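Local coordinates for glycosaminoglycan xylosylkinase (Hydra vulgaris, PDB 5XOM), which probably transfers phosphate from a nucleotide to xylose in the glycosaminoglycan linker of proteoglycans, as a secretory-pathway kinase of the Fam20 family, at residues A[56-64]-A[284-293]. Numbering follows the deposited sequence.
Sequences MISVRALTV and IENENGSMVI. With NAG (2-acetamido-2-deoxy-beta-D-glucopyranose), chain D.
Met-291, reaching from a beta hairpin to the turn Ser-58 to Ala-61, illustrates how one flexible side chain can bind a loop to a sheet. Its CB lies 3.2 Å from the carbonyl O of Val-59. With CG anti to the backbone N (chi1 -179°), the chain runs across one face of the Arg-60 guanidinium, CG passing 3.9 Å from Arg-60 CZ. SD then sits over the centre of that face, 3.7 Å above its plane, and a bend at the last torsion (chi3 76°) lays CE against the peptide between Arg-60 and Ala-61, 3.3 Å from Arg-60 C. The arginine is itself bent at chi2 and chi3; its NH1 donates to a lone pair of Ser-290 O, which lies at the guanidinium edge, near its plane (2.8 Å, N-H...O 146°), while the same nitrogen forms a salt bridge with Asp-262. Were Arg-60 an alanine, Asp-262 would probably lose this cationic mate, Ser-290 O this donor and the sulfur of Met-291 its flat cover.

Flanking this grip, Val-59 CG2 touches both Gly-289 O, at 3.3 Å, and Asn-286 OD1, the latter also accepting from Asn-288 N in an Asx turn at the hairpin tip, where Asn-288 carries its N-linked glycan. Towards the other end, Leu-62 divides its methyls, CD1 meeting Ile-293 CG2 and CD2 meeting Ile-284 CD1. The contact thus joins the loop between helices 49-56 and 67-79 to strands 280-286 and 289-292 of the three-stranded antiparallel sheet, with helix 259-273 alongside supplying Asp-262.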
loop_
_atom_site.group_PDB
_atom_site.type_symbol
_atom_site.label_atom_id
_atom_site.label_comp_id
_atom_site.label_asym_id
_atom_site.label_seq_id
_atom_site.Cartn_x
_atom_site.Cartn_y
_atom_site.Cartn_z
ATOM N N MET A 56 1.696 -10.183 2.264
ATOM C CA MET A 56 2.341 -8.974 2.757
ATOM C C MET A 56 3.550 -9.263 3.640
ATOM O O MET A 56 4.356 -8.356 3.869
ATOM C CB MET A 56 1.337 -8.084 3.519
ATOM C CG MET A 56 1.026 -8.500 4.953
ATOM S SD MET A 56 0.089 -7.244 5.883
ATOM C CE MET A 56 -1.374 -7.039 4.867
ATOM N N ILE A 57 3.725 -10.499 4.097
ATOM C CA ILE A 57 4.806 -10.825 5.023
ATOM C C ILE A 57 6.120 -10.966 4.264
ATOM O O ILE A 57 6.189 -11.641 3.229
ATOM C CB ILE A 57 4.486 -12.108 5.803
ATOM C CG1 ILE A 57 3.210 -11.925 6.620
ATOM C CG2 ILE A 57 5.654 -12.489 6.718
ATOM C CD1 ILE A 57 2.673 -13.214 7.163
ATOM N N SER A 58 7.165 -10.323 4.783
ATOM C CA SER A 58 8.547 -10.579 4.407
ATOM C C SER A 58 9.356 -10.753 5.686
ATOM O O SER A 58 8.848 -10.556 6.792
ATOM C CB SER A 58 9.120 -9.452 3.536
ATOM O OG SER A 58 8.987 -8.199 4.176
ATOM N N VAL A 59 10.630 -11.121 5.541
ATOM C CA VAL A 59 11.398 -11.510 6.717
ATOM C C VAL A 59 11.681 -10.324 7.634
ATOM O O VAL A 59 11.978 -10.524 8.820
ATOM C CB VAL A 59 12.711 -12.206 6.307
ATOM C CG1 VAL A 59 13.792 -11.191 5.955
ATOM C CG2 VAL A 59 13.184 -13.136 7.419
ATOM N N ARG A 60 11.542 -9.091 7.142
ATOM C CA ARG A 60 11.748 -7.911 7.970
ATOM C C ARG A 60 10.477 -7.097 8.193
ATOM O O ARG A 60 10.558 -5.968 8.693
ATOM C CB ARG A 60 12.824 -7.020 7.345
ATOM C CG ARG A 60 14.234 -7.623 7.396
ATOM C CD ARG A 60 14.626 -7.986 8.838
ATOM N NE ARG A 60 14.555 -6.840 9.733
ATOM C CZ ARG A 60 14.943 -6.853 11.003
ATOM N NH1 ARG A 60 15.453 -7.942 11.584
ATOM N NH2 ARG A 60 14.832 -5.746 11.735
ATOM N N ALA A 61 9.305 -7.648 7.881
ATOM C CA ALA A 61 8.057 -6.924 8.124
ATOM C C ALA A 61 6.887 -7.889 8.051
ATOM O O ALA A 61 6.683 -8.536 7.018
ATOM C CB ALA A 61 7.870 -5.782 7.122
ATOM N N LEU A 62 6.109 -7.975 9.133
ATOM C CA LEU A 62 4.878 -8.751 9.089
ATOM C C LEU A 62 3.735 -7.955 8.476
ATOM O O LEU A 62 2.874 -8.533 7.804
ATOM C CB LEU A 62 4.488 -9.230 10.493
ATOM C CG LEU A 62 5.333 -10.329 11.148
ATOM C CD1 LEU A 62 4.676 -10.754 12.467
ATOM C CD2 LEU A 62 5.549 -11.525 10.212
ATOM N N THR A 63 3.711 -6.641 8.679
ATOM C CA THR A 63 2.670 -5.779 8.142
ATOM C C THR A 63 3.312 -4.615 7.401
ATOM O O THR A 63 4.527 -4.404 7.450
ATOM C CB THR A 63 1.738 -5.262 9.247
ATOM O OG1 THR A 63 2.511 -4.551 10.222
ATOM C CG2 THR A 63 1.019 -6.424 9.930
ATOM N N VAL A 64 2.470 -3.847 6.713
ATOM C CA VAL A 64 2.919 -2.790 5.819
ATOM C C VAL A 64 2.243 -1.479 6.198
ATOM O O VAL A 64 1.270 -1.443 6.953
ATOM C CB VAL A 64 2.637 -3.128 4.344
ATOM C CG1 VAL A 64 3.499 -4.292 3.904
ATOM C CG2 VAL A 64 1.159 -3.447 4.159
ATOM N N ILE A 284 11.134 -15.071 13.120
ATOM C CA ILE A 284 11.008 -15.720 11.825
ATOM C C ILE A 284 12.371 -15.680 11.150
ATOM O O ILE A 284 13.251 -14.897 11.517
ATOM C CB ILE A 284 9.928 -15.059 10.932
ATOM C CG1 ILE A 284 10.242 -13.576 10.716
ATOM C CG2 ILE A 284 8.540 -15.250 11.540
ATOM C CD1 ILE A 284 9.309 -12.880 9.724
ATOM N N GLU A 285 12.560 -16.538 10.149
ATOM C CA GLU A 285 13.870 -16.646 9.519
ATOM C C GLU A 285 13.732 -17.320 8.160
ATOM O O GLU A 285 12.960 -18.270 8.005
ATOM C CB GLU A 285 14.841 -17.420 10.419
ATOM C CG GLU A 285 16.271 -17.482 9.899
ATOM C CD GLU A 285 17.220 -18.077 10.924
ATOM O OE1 GLU A 285 17.051 -19.261 11.257
ATOM O OE2 GLU A 285 18.131 -17.367 11.397
ATOM N N ASN A 286 14.465 -16.807 7.180
ATOM C CA ASN A 286 14.616 -17.467 5.889
ATOM C C ASN A 286 16.010 -17.142 5.356
ATOM O O ASN A 286 16.902 -16.746 6.115
ATOM C CB ASN A 286 13.469 -17.073 4.937
ATOM C CG ASN A 286 13.485 -15.602 4.555
ATOM O OD1 ASN A 286 14.463 -14.885 4.777
ATOM N ND2 ASN A 286 12.392 -15.149 3.962
ATOM N N GLU A 287 16.210 -17.323 4.050
ATOM C CA GLU A 287 17.526 -17.094 3.465
ATOM C C GLU A 287 17.975 -15.633 3.522
ATOM O O GLU A 287 19.181 -15.380 3.459
ATOM C CB GLU A 287 17.558 -17.596 2.018
ATOM C CG GLU A 287 16.729 -16.776 1.041
ATOM C CD GLU A 287 16.618 -17.432 -0.323
ATOM O OE1 GLU A 287 17.072 -18.588 -0.465
ATOM O OE2 GLU A 287 16.081 -16.790 -1.253
ATOM N N ASN A 288 17.061 -14.664 3.645
ATOM C CA ASN A 288 17.458 -13.259 3.585
ATOM C C ASN A 288 17.600 -12.629 4.973
ATOM O O ASN A 288 17.740 -11.406 5.066
ATOM C CB ASN A 288 16.469 -12.417 2.756
ATOM C CG ASN A 288 16.332 -12.887 1.300
ATOM O OD1 ASN A 288 17.219 -13.522 0.730
ATOM N ND2 ASN A 288 15.187 -12.530 0.702
ATOM N N GLY A 289 17.523 -13.412 6.051
ATOM C CA GLY A 289 17.738 -12.861 7.375
ATOM C C GLY A 289 16.746 -13.397 8.390
ATOM O O GLY A 289 16.145 -14.452 8.201
ATOM N N SER A 290 16.596 -12.657 9.490
ATOM C CA SER A 290 15.705 -13.051 10.573
ATOM C C SER A 290 15.192 -11.801 11.281
ATOM O O SER A 290 15.745 -10.710 11.134
ATOM C CB SER A 290 16.405 -13.979 11.575
ATOM O OG SER A 290 17.316 -13.264 12.391
ATOM N N MET A 291 14.121 -11.968 12.051
ATOM C CA MET A 291 13.553 -10.853 12.803
ATOM C C MET A 291 12.787 -11.357 14.013
ATOM O O MET A 291 11.982 -12.285 13.895
ATOM C CB MET A 291 12.624 -9.995 11.934
ATOM C CG MET A 291 12.026 -8.795 12.681
ATOM S SD MET A 291 11.287 -7.500 11.664
ATOM C CE MET A 291 9.771 -8.286 11.218
ATOM N N VAL A 292 13.034 -10.734 15.167
ATOM C CA VAL A 292 12.229 -10.994 16.356
ATOM C C VAL A 292 10.874 -10.319 16.191
ATOM O O VAL A 292 10.792 -9.131 15.854
ATOM C CB VAL A 292 12.948 -10.485 17.615
ATOM C CG1 VAL A 292 12.121 -10.770 18.878
ATOM C CG2 VAL A 292 14.346 -11.078 17.708
ATOM N N ILE A 293 9.795 -11.081 16.398
ATOM C CA ILE A 293 8.453 -10.577 16.137
ATOM C C ILE A 293 7.770 -10.272 17.459
ATOM O O ILE A 293 8.082 -10.853 18.504
ATOM C CB ILE A 293 7.606 -11.547 15.284
ATOM C CG1 ILE A 293 7.499 -12.923 15.946
ATOM C CG2 ILE A 293 8.163 -11.658 13.875
ATOM C CD1 ILE A 293 6.558 -13.861 15.220
HETATM C C1 NAG D . 14.509 -12.852 -0.544
HETATM C C2 NAG D . 14.928 -12.765 -2.036
HETATM C C3 NAG D . 13.887 -13.494 -2.910
HETATM C C4 NAG D . 13.562 -14.884 -2.368
HETATM C C5 NAG D . 13.224 -14.812 -0.884
HETATM C C6 NAG D . 13.032 -16.166 -0.241
HETATM C C7 NAG D . 15.853 -11.003 -3.491
HETATM C C8 NAG D . 15.840 -9.540 -3.823
HETATM N N2 NAG D . 15.061 -11.383 -2.478
HETATM O O3 NAG D . 14.332 -13.585 -4.259
HETATM O O4 NAG D . 12.437 -15.422 -3.052
HETATM O O5 NAG D . 14.309 -14.194 -0.192
HETATM O O6 NAG D . 12.977 -16.050 1.175
HETATM O O7 NAG D . 16.560 -11.802 -4.101
#